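Local coordinates for pentalenene synthase (Streptomyces chartreusis NRRL 3882, PDB 6Q4S), which probably converts farnesyl diphosphate, with magnesium, into the bicyclic sesquiterpene alcohol 7-epi-alpha-eudesmol, as a class I terpene synthase, at residues L240-R245 against C250-A255; P199-G204 against D282-D287; F73-L78 against C117-A122; D217-M222 against Q302-G307; Q139-A144 against A189-R194. All coordinates share one frame; numbering follows the deposited sequence. Where two conformers were deposited one is given.

Interaction 1: residues L240-R245 against C250-A255; sequences LIAVLR and CSWQQA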
# COMPACT_ATOMS: atom_id res chain seq x y z
N LEU A 240 18.75 12.22 17.33
CA LEU A 240 18.04 13.24 18.08
C LEU A 240 18.93 14.19 18.99
O LEU A 240 18.69 15.43 19.07
CB LEU A 240 16.99 12.61 18.95
CG LEU A 240 16.20 13.53 19.88
CD1 LEU A 240 15.43 14.56 19.09
CD2 LEU A 240 15.24 12.76 20.77
N ILE A 241 19.86 13.56 19.70
CA ILE A 241 20.78 14.24 20.63
C ILE A 241 21.60 15.29 19.89
O ILE A 241 21.55 16.47 20.22
CB ILE A 241 21.75 13.23 21.29
CG1 ILE A 241 20.94 12.15 22.02
CG2 ILE A 241 22.72 13.94 22.26
CD1 ILE A 241 20.22 12.67 23.24
N ALA A 242 22.29 14.83 18.85
CA ALA A 242 23.09 15.71 17.95
C ALA A 242 22.25 16.84 17.34
O ALA A 242 22.68 18.00 17.26
CB ALA A 242 23.69 14.88 16.86
N VAL A 243 21.03 16.53 16.99
CA VAL A 243 20.18 17.50 16.35
C VAL A 243 19.81 18.58 17.32
O VAL A 243 19.72 19.80 16.96
CB VAL A 243 18.93 16.78 15.78
CG1 VAL A 243 17.84 17.76 15.36
CG2 VAL A 243 19.36 15.92 14.59
N LEU A 244 19.48 18.15 18.54
CA LEU A 244 19.08 19.11 19.58
C LEU A 244 20.25 20.08 19.92
O LEU A 244 19.99 21.26 20.24
CB LEU A 244 18.60 18.44 20.84
CG LEU A 244 17.19 17.88 20.85
CD1 LEU A 244 17.02 16.84 21.95
CD2 LEU A 244 16.17 18.96 21.05
N ARG A 245 21.45 19.53 19.92
CA ARG A 245 22.61 20.28 20.28
C ARG A 245 22.88 21.33 19.20
O ARG A 245 23.16 22.46 19.53
CB ARG A 245 23.83 19.38 20.43
CG ARG A 245 25.13 20.18 20.58
CD ARG A 245 26.18 19.30 21.19
NE ARG A 245 27.52 19.89 21.21
CZ ARG A 245 28.34 19.97 20.16
NH1 ARG A 245 27.96 19.57 18.93
NH2 ARG A 245 29.54 20.48 20.33
N CYS A 250 23.66 23.88 22.80
CA CYS A 250 23.69 23.61 24.24
C CYS A 250 24.79 22.59 24.45
O CYS A 250 25.53 22.26 23.51
CB CYS A 250 22.32 23.18 24.73
SG CYS A 250 21.75 21.62 23.99
N SER A 251 24.99 22.14 25.71
CA SER A 251 26.04 21.13 25.99
C SER A 251 25.56 19.75 25.54
O SER A 251 24.38 19.56 25.46
CB SER A 251 26.34 21.08 27.48
OG SER A 251 25.16 21.10 28.31
N TRP A 252 26.45 18.80 25.30
CA TRP A 252 26.06 17.43 25.06
C TRP A 252 25.11 16.91 26.13
O TRP A 252 24.12 16.28 25.79
CB TRP A 252 27.28 16.52 24.95
CG TRP A 252 27.94 16.54 23.65
CD1 TRP A 252 29.23 16.86 23.40
CD2 TRP A 252 27.34 16.23 22.35
NE1 TRP A 252 29.50 16.75 22.05
CE2 TRP A 252 28.36 16.36 21.38
CE3 TRP A 252 26.06 15.85 21.93
CZ2 TRP A 252 28.14 16.13 20.00
CZ3 TRP A 252 25.83 15.61 20.55
CH2 TRP A 252 26.88 15.76 19.61
N GLN A 253 25.38 17.23 27.40
CA GLN A 253 24.48 16.84 28.48
C GLN A 253 23.14 17.57 28.50
O GLN A 253 22.15 16.95 28.83
CB GLN A 253 25.19 17.01 29.87
CG GLN A 253 24.43 16.47 31.09
CD GLN A 253 24.02 15.00 30.93
OE1 GLN A 253 24.85 14.13 30.60
NE2 GLN A 253 22.71 14.72 31.11
N GLN A 254 23.08 18.87 28.21
CA GLN A 254 21.77 19.53 28.13
C GLN A 254 20.91 18.96 26.95
O GLN A 254 19.69 19.03 27.03
CB GLN A 254 21.89 21.02 27.94
CG GLN A 254 22.39 21.79 29.16
CD GLN A 254 22.79 23.22 28.77
OE1 GLN A 254 23.66 23.44 27.93
NE2 GLN A 254 22.10 24.19 29.34
N ALA A 255 21.59 18.52 25.88
CA ALA A 255 20.95 17.93 24.68
C ALA A 255 20.37 16.52 25.03
O ALA A 255 19.23 16.20 24.68
CB ALA A 255 21.96 17.83 23.54

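Interaction 2: residues P199-G204 against D282-D287; sequences PAQAMG and DELRLD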
# COMPACT_ATOMS: atom_id res chain seq x y z
N PRO A 199 -10.87 -3.75 15.13
CA PRO A 199 -11.99 -3.25 14.28
C PRO A 199 -11.61 -2.06 13.47
O PRO A 199 -11.01 -1.10 14.02
CB PRO A 199 -13.10 -2.93 15.30
CG PRO A 199 -12.85 -3.95 16.37
CD PRO A 199 -11.34 -4.05 16.50
N ALA A 200 -11.94 -2.10 12.16
CA ALA A 200 -11.37 -1.13 11.21
C ALA A 200 -11.74 0.30 11.57
O ALA A 200 -10.92 1.20 11.40
CB ALA A 200 -11.78 -1.46 9.77
N GLN A 201 -12.95 0.50 12.08
CA GLN A 201 -13.39 1.85 12.51
C GLN A 201 -12.62 2.37 13.74
O GLN A 201 -12.50 3.57 13.88
CB GLN A 201 -14.93 1.92 12.72
CG GLN A 201 -15.47 1.07 13.86
CD GLN A 201 -15.79 -0.37 13.49
OE1 GLN A 201 -14.96 -1.11 12.95
NE2 GLN A 201 -16.97 -0.79 13.82
N ALA A 202 -12.10 1.48 14.60
CA ALA A 202 -11.16 1.87 15.64
C ALA A 202 -9.73 2.22 15.13
O ALA A 202 -9.11 3.22 15.56
CB ALA A 202 -11.11 0.83 16.74
N MET A 203 -9.22 1.44 14.18
CA MET A 203 -7.90 1.71 13.57
C MET A 203 -7.81 3.09 12.91
O MET A 203 -6.78 3.73 13.00
CB MET A 203 -7.46 0.63 12.52
CG MET A 203 -6.84 -0.62 13.14
SD MET A 203 -5.26 -0.45 14.04
CE MET A 203 -4.66 0.73 13.01
N GLY A 204 -8.87 3.51 12.26
CA GLY A 204 -8.99 4.85 11.65
C GLY A 204 -9.54 5.97 12.56
O GLY A 204 -9.71 7.08 12.12
N ASP A 282 -16.98 3.63 23.14
CA ASP A 282 -18.36 4.15 23.34
C ASP A 282 -18.82 5.01 22.15
O ASP A 282 -19.90 4.81 21.62
CB ASP A 282 -18.47 5.00 24.64
CG ASP A 282 -18.19 4.20 25.93
OD1 ASP A 282 -18.20 2.95 25.92
OD2 ASP A 282 -17.96 4.81 26.98
N GLU A 283 -18.02 5.98 21.75
CA GLU A 283 -18.35 6.85 20.59
C GLU A 283 -18.54 6.07 19.27
O GLU A 283 -19.38 6.42 18.44
CB GLU A 283 -17.24 7.89 20.50
CG GLU A 283 -17.09 8.82 19.30
CD GLU A 283 -15.79 9.66 19.43
OE1 GLU A 283 -15.10 9.59 20.50
OE2 GLU A 283 -15.43 10.40 18.48
N LEU A 284 -17.76 5.00 19.10
CA LEU A 284 -17.92 4.04 17.99
C LEU A 284 -19.05 3.02 18.17
O LEU A 284 -19.38 2.35 17.21
CB LEU A 284 -16.59 3.26 17.77
CG LEU A 284 -15.44 4.14 17.25
CD1 LEU A 284 -14.13 3.40 17.28
CD2 LEU A 284 -15.79 4.71 15.88
N ARG A 285 -19.60 2.88 19.38
CA ARG A 285 -20.68 1.91 19.71
C ARG A 285 -20.22 0.46 19.56
O ARG A 285 -20.94 -0.41 19.06
CB ARG A 285 -21.94 2.12 18.87
CG ARG A 285 -22.43 3.54 18.79
CD ARG A 285 -23.69 3.58 17.95
NE ARG A 285 -23.61 4.53 16.83
CZ ARG A 285 -23.01 4.30 15.64
NH1 ARG A 285 -22.38 3.15 15.38
NH2 ARG A 285 -23.03 5.24 14.71
N LEU A 286 -19.01 0.17 19.99
CA LEU A 286 -18.52 -1.18 19.83
C LEU A 286 -19.17 -2.11 20.85
O LEU A 286 -19.38 -1.72 21.99
CB LEU A 286 -16.98 -1.25 19.94
CG LEU A 286 -16.16 -0.30 19.07
CD1 LEU A 286 -14.71 -0.63 19.30
CD2 LEU A 286 -16.54 -0.40 17.60
N ASP A 287 -19.50 -3.32 20.43
CA ASP A 287 -19.88 -4.38 21.36
C ASP A 287 -18.67 -4.88 22.14
O ASP A 287 -17.55 -4.43 21.90
CB ASP A 287 -20.63 -5.52 20.64
CG ASP A 287 -19.76 -6.37 19.73
OD1 ASP A 287 -18.59 -6.74 20.04
OD2 ASP A 287 -20.30 -6.73 18.67

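Interaction 3: residues F73-L78 against C117-A122; sequences FSLAFL and CPITLA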
# COMPACT_ATOMS: atom_id res chain seq x y z
N PHE A 73 12.01 -10.16 11.24
CA PHE A 73 12.90 -9.30 11.97
C PHE A 73 14.29 -9.22 11.35
O PHE A 73 14.84 -8.15 11.25
CB PHE A 73 13.08 -9.78 13.41
CG PHE A 73 12.56 -8.87 14.45
CD1 PHE A 73 13.40 -7.96 15.04
CD2 PHE A 73 11.27 -8.98 14.93
CE1 PHE A 73 12.95 -7.13 16.04
CE2 PHE A 73 10.81 -8.19 15.98
CZ PHE A 73 11.64 -7.26 16.51
N SER A 74 14.88 -10.36 10.99
CA SER A 74 16.19 -10.34 10.47
C SER A 74 16.31 -9.58 9.13
O SER A 74 17.40 -9.08 8.84
CB SER A 74 16.78 -11.76 10.32
OG SER A 74 16.19 -12.50 9.27
N LEU A 75 15.22 -9.56 8.32
CA LEU A 75 15.25 -9.03 6.94
C LEU A 75 15.58 -7.57 6.97
O LEU A 75 16.50 -7.14 6.29
CB LEU A 75 13.92 -9.23 6.17
CG LEU A 75 13.70 -10.70 5.92
CD1 LEU A 75 12.41 -11.00 5.20
CD2 LEU A 75 14.88 -11.29 5.20
N ALA A 76 14.85 -6.84 7.77
CA ALA A 76 15.07 -5.44 7.90
C ALA A 76 16.48 -5.10 8.39
O ALA A 76 17.10 -4.20 7.87
CB ALA A 76 14.05 -4.87 8.84
N PHE A 77 16.95 -5.77 9.42
CA PHE A 77 18.25 -5.47 10.00
C PHE A 77 19.42 -5.92 9.14
O PHE A 77 20.49 -5.34 9.20
CB PHE A 77 18.39 -6.08 11.38
CG PHE A 77 17.61 -5.37 12.46
CD1 PHE A 77 16.22 -5.56 12.61
CD2 PHE A 77 18.27 -4.51 13.35
CE1 PHE A 77 15.51 -4.89 13.60
CE2 PHE A 77 17.56 -3.84 14.36
CZ PHE A 77 16.18 -4.04 14.49
N LEU A 78 19.23 -6.99 8.39
CA LEU A 78 20.28 -7.44 7.49
C LEU A 78 20.27 -6.64 6.21
O LEU A 78 21.26 -6.65 5.50
CB LEU A 78 20.13 -8.90 7.17
CG LEU A 78 20.69 -9.78 8.31
CD1 LEU A 78 20.30 -11.23 8.16
CD2 LEU A 78 22.20 -9.59 8.46
N CYS A 117 17.25 -11.75 -5.27
CA CYS A 117 18.49 -11.79 -4.52
C CYS A 117 18.10 -12.44 -3.21
O CYS A 117 16.92 -12.68 -3.00
CB CYS A 117 19.11 -10.40 -4.42
SG CYS A 117 18.23 -9.17 -3.44
N PRO A 118 19.07 -12.79 -2.36
CA PRO A 118 18.67 -13.52 -1.16
C PRO A 118 17.57 -12.82 -0.35
O PRO A 118 16.59 -13.46 0.06
CB PRO A 118 19.99 -13.59 -0.36
CG PRO A 118 21.05 -13.60 -1.41
CD PRO A 118 20.54 -12.70 -2.50
N ILE A 119 17.70 -11.52 -0.09
CA ILE A 119 16.70 -10.80 0.70
C ILE A 119 15.28 -10.82 0.08
O ILE A 119 14.29 -11.01 0.80
CB ILE A 119 17.15 -9.40 1.03
CG1 ILE A 119 16.27 -8.82 2.14
CG2 ILE A 119 17.06 -8.47 -0.17
CD1 ILE A 119 17.07 -7.87 2.99
N THR A 120 15.17 -10.72 -1.26
CA THR A 120 13.84 -10.59 -1.89
C THR A 120 13.17 -11.94 -1.92
O THR A 120 11.98 -12.06 -1.71
CB THR A 120 13.88 -9.94 -3.28
OG1 THR A 120 14.69 -10.68 -4.24
CG2 THR A 120 14.43 -8.54 -3.16
N LEU A 121 13.97 -12.98 -2.14
CA LEU A 121 13.46 -14.35 -2.04
C LEU A 121 13.03 -14.71 -0.65
O LEU A 121 11.99 -15.34 -0.48
CB LEU A 121 14.52 -15.35 -2.55
CG LEU A 121 14.84 -15.17 -4.05
CD1 LEU A 121 16.23 -15.75 -4.35
CD2 LEU A 121 13.77 -15.77 -4.96
N ALA A 122 13.80 -14.30 0.35
CA ALA A 122 13.47 -14.51 1.74
C ALA A 122 12.19 -13.83 2.07
O ALA A 122 11.30 -14.42 2.69
CB ALA A 122 14.57 -14.04 2.66

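Interaction 4: residues D217-M222 against Q302-G307; sequences DTIGFM and QHWING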
# COMPACT_ATOMS: atom_id res chain seq x y z
N ASP A 217 7.16 7.69 17.78
CA ASP A 217 8.08 8.78 18.30
C ASP A 217 8.90 8.27 19.48
O ASP A 217 10.12 8.37 19.49
CB ASP A 217 7.31 10.01 18.76
CG ASP A 217 6.62 10.72 17.61
OD1 ASP A 217 7.01 10.51 16.41
OD2 ASP A 217 5.67 11.46 17.90
N THR A 218 8.19 7.69 20.45
CA THR A 218 8.77 7.26 21.68
C THR A 218 9.83 6.31 21.39
O THR A 218 10.93 6.44 21.87
CB THR A 218 7.71 6.61 22.56
OG1 THR A 218 6.69 7.55 22.84
CG2 THR A 218 8.28 6.08 23.86
N ILE A 219 9.54 5.31 20.58
CA ILE A 219 10.54 4.28 20.30
C ILE A 219 11.70 4.82 19.50
O ILE A 219 12.83 4.47 19.78
CB ILE A 219 9.92 3.04 19.61
CG1 ILE A 219 9.00 2.35 20.57
CG2 ILE A 219 11.03 2.08 19.12
CD1 ILE A 219 7.93 1.52 19.88
N GLY A 220 11.44 5.69 18.51
CA GLY A 220 12.58 6.22 17.69
C GLY A 220 13.51 7.08 18.55
O GLY A 220 14.74 7.01 18.42
N PHE A 221 12.92 7.85 19.44
CA PHE A 221 13.72 8.75 20.33
C PHE A 221 14.50 7.93 21.39
O PHE A 221 15.67 8.22 21.66
CB PHE A 221 12.82 9.74 21.03
CG PHE A 221 12.19 10.78 20.11
CD1 PHE A 221 12.59 11.02 18.80
CD2 PHE A 221 11.14 11.53 20.60
CE1 PHE A 221 11.93 11.97 17.99
CE2 PHE A 221 10.48 12.47 19.81
CZ PHE A 221 10.88 12.70 18.53
N MET A 222 13.90 6.86 21.95
CA MET A 222 14.65 5.96 22.86
C MET A 222 15.79 5.29 22.15
O MET A 222 16.91 5.20 22.66
CB MET A 222 13.73 4.88 23.49
CG MET A 222 12.69 5.48 24.43
SD MET A 222 11.62 4.39 25.47
CE MET A 222 12.89 3.28 25.85
N GLN A 302 1.89 -1.67 23.52
CA GLN A 302 2.68 -1.78 24.76
C GLN A 302 3.79 -2.78 24.65
O GLN A 302 4.93 -2.57 25.14
CB GLN A 302 1.77 -2.18 25.91
CG GLN A 302 0.58 -1.28 26.17
CD GLN A 302 -0.37 -1.83 27.28
OE1 GLN A 302 -0.30 -2.98 27.69
NE2 GLN A 302 -1.21 -0.96 27.79
N HIS A 303 3.53 -3.89 23.99
CA HIS A 303 4.58 -4.85 23.80
C HIS A 303 5.74 -4.26 23.06
O HIS A 303 6.90 -4.65 23.31
CB HIS A 303 4.08 -6.16 23.09
CG HIS A 303 2.94 -6.85 23.80
ND1 HIS A 303 1.96 -7.56 23.13
CD2 HIS A 303 2.63 -6.93 25.12
CE1 HIS A 303 1.08 -8.00 24.00
NE2 HIS A 303 1.45 -7.62 25.21
N TRP A 304 5.44 -3.37 22.09
CA TRP A 304 6.51 -2.78 21.33
C TRP A 304 7.32 -1.75 22.16
O TRP A 304 8.55 -1.76 22.16
CB TRP A 304 6.00 -2.20 20.00
CG TRP A 304 6.39 -3.10 18.96
CD1 TRP A 304 5.60 -4.11 18.36
CD2 TRP A 304 7.69 -3.25 18.45
NE1 TRP A 304 6.36 -4.84 17.50
CE2 TRP A 304 7.65 -4.35 17.51
CE3 TRP A 304 8.90 -2.58 18.66
CZ2 TRP A 304 8.76 -4.77 16.80
CZ3 TRP A 304 10.04 -3.01 17.94
CH2 TRP A 304 9.94 -4.10 17.00
N ILE A 305 6.62 -0.82 22.78
CA ILE A 305 7.30 0.22 23.57
C ILE A 305 8.12 -0.44 24.69
O ILE A 305 9.34 -0.21 24.78
CB ILE A 305 6.31 1.23 24.19
CG1 ILE A 305 5.55 1.97 23.12
CG2 ILE A 305 7.11 2.20 25.09
CD1 ILE A 305 4.35 2.77 23.63
N ASN A 306 7.50 -1.37 25.44
CA ASN A 306 8.20 -1.98 26.59
C ASN A 306 9.26 -2.97 26.21
O ASN A 306 10.42 -2.93 26.75
CB ASN A 306 7.24 -2.59 27.54
CG ASN A 306 7.82 -2.69 28.96
OD1 ASN A 306 8.28 -1.70 29.54
ND2 ASN A 306 7.80 -3.89 29.51
N GLY A 307 8.93 -3.79 25.21
CA GLY A 307 9.83 -4.83 24.78
C GLY A 307 11.04 -4.30 24.10
O GLY A 307 12.16 -4.83 24.22

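Interaction 5: residues Q139-A144 against A189-R194; sequences QTRFAA and AGERSR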
# COMPACT_ATOMS: atom_id res chain seq x y z
N GLN A 139 -4.03 -6.86 5.28
CA GLN A 139 -2.94 -6.92 4.32
C GLN A 139 -2.70 -5.55 3.67
O GLN A 139 -1.55 -5.18 3.42
CB GLN A 139 -3.21 -7.98 3.25
CG GLN A 139 -3.24 -9.37 3.81
CD GLN A 139 -3.57 -10.40 2.74
OE1 GLN A 139 -2.93 -10.42 1.74
NE2 GLN A 139 -4.51 -11.26 2.99
N THR A 140 -3.76 -4.83 3.39
CA THR A 140 -3.66 -3.46 2.81
C THR A 140 -3.00 -2.49 3.78
O THR A 140 -2.10 -1.77 3.41
CB THR A 140 -5.04 -2.96 2.46
OG1 THR A 140 -5.51 -3.70 1.33
CG2 THR A 140 -5.07 -1.48 2.16
N ARG A 141 -3.48 -2.51 5.02
CA ARG A 141 -2.90 -1.71 6.07
C ARG A 141 -1.41 -2.03 6.27
O ARG A 141 -0.60 -1.10 6.31
CB ARG A 141 -3.72 -1.86 7.36
CG ARG A 141 -3.02 -1.31 8.61
CD ARG A 141 -4.00 -0.82 9.67
NE ARG A 141 -4.94 -1.84 10.11
CZ ARG A 141 -4.67 -2.86 10.94
NH1 ARG A 141 -5.66 -3.75 11.22
NH2 ARG A 141 -3.47 -3.05 11.45
N PHE A 142 -1.05 -3.31 6.40
CA PHE A 142 0.34 -3.75 6.55
C PHE A 142 1.17 -3.27 5.36
O PHE A 142 2.29 -2.72 5.50
CB PHE A 142 0.50 -5.26 6.71
CG PHE A 142 1.96 -5.68 6.84
CD1 PHE A 142 2.75 -5.88 5.73
CD2 PHE A 142 2.52 -5.80 8.06
CE1 PHE A 142 4.11 -6.16 5.85
CE2 PHE A 142 3.86 -6.13 8.22
CZ PHE A 142 4.67 -6.31 7.10
N ALA A 143 0.63 -3.47 4.18
CA ALA A 143 1.37 -3.19 2.98
C ALA A 143 1.71 -1.69 2.88
O ALA A 143 2.81 -1.30 2.48
CB ALA A 143 0.58 -3.62 1.76
N ALA A 144 0.78 -0.85 3.24
CA ALA A 144 1.11 0.58 3.17
C ALA A 144 2.07 0.95 4.30
O ALA A 144 2.97 1.69 4.08
CB ALA A 144 -0.17 1.40 3.24
N ALA A 189 1.77 -6.16 12.83
CA ALA A 189 2.03 -7.56 12.84
C ALA A 189 1.58 -8.20 14.17
O ALA A 189 1.58 -9.43 14.27
CB ALA A 189 3.49 -7.85 12.63
N GLY A 190 1.29 -7.40 15.21
CA GLY A 190 0.83 -7.95 16.45
C GLY A 190 -0.48 -8.74 16.29
O GLY A 190 -0.71 -9.75 16.97
N GLU A 191 -1.31 -8.27 15.37
CA GLU A 191 -2.59 -8.88 15.07
C GLU A 191 -2.31 -10.27 14.42
O GLU A 191 -2.88 -11.28 14.83
CB GLU A 191 -3.37 -7.99 14.10
CG GLU A 191 -4.01 -6.79 14.73
CD GLU A 191 -4.32 -5.68 13.75
OE1 GLU A 191 -5.47 -5.54 13.26
OE2 GLU A 191 -3.37 -4.95 13.43
N ARG A 192 -1.36 -10.35 13.49
CA ARG A 192 -0.97 -11.66 12.94
C ARG A 192 -0.43 -12.63 13.99
O ARG A 192 -0.77 -13.81 13.94
CB ARG A 192 0.02 -11.51 11.78
CG ARG A 192 0.72 -12.78 11.31
CD ARG A 192 -0.38 -13.72 10.78
NE ARG A 192 0.27 -14.86 10.18
CZ ARG A 192 0.58 -15.96 10.87
NH1 ARG A 192 0.32 -16.02 12.15
NH2 ARG A 192 1.16 -17.00 10.31
N SER A 193 0.42 -12.13 14.89
CA SER A 193 1.11 -12.93 15.87
C SER A 193 0.17 -13.56 16.91
O SER A 193 0.42 -14.68 17.36
CB SER A 193 2.12 -12.07 16.59
OG SER A 193 2.67 -12.79 17.66
N ARG A 194 -0.87 -12.84 17.27
CA ARG A 194 -1.78 -13.23 18.30
C ARG A 194 -3.12 -13.72 17.78
O ARG A 194 -3.86 -14.33 18.53
CB ARG A 194 -1.96 -12.07 19.22
CG ARG A 194 -2.61 -12.46 20.55
CD ARG A 194 -2.71 -11.25 21.45
NE ARG A 194 -3.22 -11.60 22.76
CZ ARG A 194 -3.36 -10.77 23.77
NH1 ARG A 194 -3.05 -9.47 23.67
NH2 ARG A 194 -3.84 -11.24 24.89

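Interaction 1: residues L240-R245 against C250-A255
R245 lies flat across W252. The guanidinium and indole planes are 8° apart, with their centres 4.2 Å from each other. This is an offset stack. The charge sits off-centre over the five-membered ring, a cation-pi contact. CD of R245 stands 3.5 Å from the centroid of the six-membered ring of W252, almost straight above it, a CH-pi contact. The chain of R245 is extended, with CG anti to the backbone N (chi1 170°), and this carries it across the indole face.

The rim of the same indole meets the other helix. CA of A242 lies near the ring plane, 3.8 Å from CZ3 of W252. In one of its two conformers, I241 also brings CG2 to this rim. CB of A255 packs on helix 240-248, 3.6 Å from I241 O and 3.9 Å from R245 CB.

The turn into helix 252-284 is fixed by a capping box. Q254 N donates to S251 OG, and S251 N returns a straight bond to Q254 OE1 (2.9 Å, 167°). F228 also meets the W252 ring. The contact is a helical hairpin with a small apolar centre. Its stack lets a cationic side chain remain partly exposed while its aliphatic part is packed.

Interaction 2: residues P199-G204 against D282-D287
L284 meets the short helix 200-203 through both of its methyls. CD1 lies 3.7 Å from CA of A202 and 4.0 Å from CB of the same alanine. It also comes within 3.8 Å of Q201 O. CD2 faces the side chain of Q201, 4.2 Å from its CG. L286 supplies the next methyl. Its CD2 sits 3.8 Å from Q201 NE2 and also approaches CG, as the two side chains run antiparallel alongside each other.

Q201 is folded to fit here. CG lies between the backbone N and the carbonyl carbon (chi1 66°), and the chain bends again at chi2 (-87°). This puts CG between the two leucines and the amide beside L286.

The leucines are placed by the end of helix 252-284. R285 takes a positive phi and closes the helix with a Schellman motif. The chain turns there, and L284 and L286 both point toward helix 200-203. D287 then caps the start of helix 288-313 through its OD1, which accepts from E290 N. D282 adds a salt bridge to R291 on that helix. V294 packs on A202 and L286 from the same helix.

The second subunit lies close by. Between the chains, R285 forms a salt bridge with D287 of the second subunit, and Q201 packs on Q201 of that chain.

The direct contact is therefore van der Waals packing, in which leucine methyls meet carbon atoms, one carbonyl and the glutamine amide of a short helix. Charge acts around it: D287 in the cap, D282 in the bridge to R291, and R285 with D287 of the second subunit between chains.

Interaction 3: residues F73-L78 against C117-A122
L75 points from helix 63-79 toward I119 and A122 of helix 118-131. Its CB leaves the backbone facing the second helix. CG stands beside the backbone N and opposite the carbonyl carbon (chi1 -67°), which sends the branch toward helix 118-131. CD2 is the branch that makes the contact. It lies 3.8 Å from CB of A122 and 4.2 Å from CG1 of I119. One methyl thus sits against two residues on the same side of helix 118-131, three positions apart.

I119 comes the other way and lies alongside L75. Its first torsion turns CG1 away from its own nitrogen (chi1 -165°), and its second is off a staggered value (chi2 149°). Together they carry CD1 beyond the L75 side chain to the backbone. CD1 ends 3.4 Å from L75 O, the closest approach between the segments.

Other parts of the fold pack on the contact. W29 of helix 19-32 packs on A122, and V97 of helix 90-103 packs on I119. L35, from a loop, touches L75. The start of helix 118-131 is held by T120, whose OG1 accepts from C117 N at 3.0 Å and is also bonded to V115 O.

Helix 63-79 leads directly into the DDXXD motif, which begins at D80. The side chain of I119 is about 8 Å from that of D80, a probable magnesium ligand. Terpene synthases of this class carry the motif at the mouth of the active site. All three touching residues are buried and joined by van der Waals contact. The link thus depends on fit of shape, and it packs the helix just ahead of the metal-binding motif.

Interaction 4: residues D217-M222 against Q302-G307
I219 lays its CD1 methyl against the backbone of the W304-I305 link. The nearest atom is I305 N, at 3.9 Å, and W304 C is at 4.0 Å. The same methyl touches CG1 of I305 at 4.0 Å and CB of W304 at 4.2 Å. It stands oblique to the W304 ring.

Both isoleucines share one first rotamer, with chi1 -67° in I219. It tucks CG1 beside the nitrogen and swings CG2 next to the carbonyl carbon. An extended second torsion in I219 (chi2 156°) takes CD1 across to the other helix. CG2 of I305 meets CG2 of T218 at 4.2 Å. The hydroxyl of T218 is bonded back to L214 O in its own helix.

The two segments run nearly parallel, with their axes 9.9 Å apart and at 16°. They belong to the helical bundle of the class I terpene synthase fold. Helix 206-228 carries N223 and S227, and E231 follows just after it. All three are probable ligands of the third magnesium. The I219 side chain lies about 4 Å from that of N223.

W304 also meets the ring of Y58, and I183 of helix 183-194 packs on both I219 and W304.

Interaction 5: residues Q139-A144 against A189-R194
R141 and E191 form an end-on, two-pronged salt bridge. NH1 of R141 bonds to E191 OE1 at 2.7 Å, and NH2 of R141 bonds to E191 OE2 at 2.7 Å. Both bonds are close to straight, at 161° and 163°. The guanidinium and carboxylate are nearly coplanar, 4° apart, and each oxygen uses its syn lone pair. The side chains arrive from opposite directions. R141 leaves helix 136-161 and bends at chi3, which turns its edge to the acid. E191 reaches out extended from helix 183-194.

This ion pair is the tight part of the contact. Between the two segments there is no further close contact; M203 packs on the aliphatic part of R141. F142 and A189 come near the opposite segment without touching it. The F142 ring instead lies among W127, W138 and W146. R141 is partly exposed, whereas E191 is buried.

Further partners hold both ends. NH2 of R141 also pairs with D188, and OE1 of E191 accepts from V198 N. Next to R141, T140 bonds to R148 of the second subunit. R141 thus serves two carboxylates. The buried one, E191, has a backbone N-H as well, and this setting would probably favour its ionised form.

In the fold
Along the chain interaction 3 closes first and interaction 5 second. Interactions 2 and 4 then interlock, their segments alternating, and interaction 1 is nested inside both. Interaction 4 is nearest the centre of the all-helical chain. It touches interaction 1 through F221 and L240, and interaction 3 through W304 and F73. Interactions 2 and 5 meet at M203 and R141, their centres about 18 Å apart, and both reach the second subunit. Helix 252-284 joins interaction 1 to interaction 2, whose centres are about 41 Å apart. Interactions 1, 3 and 4 thus lie near the probable metal sites, while 2 and 5 lie at the dimer side.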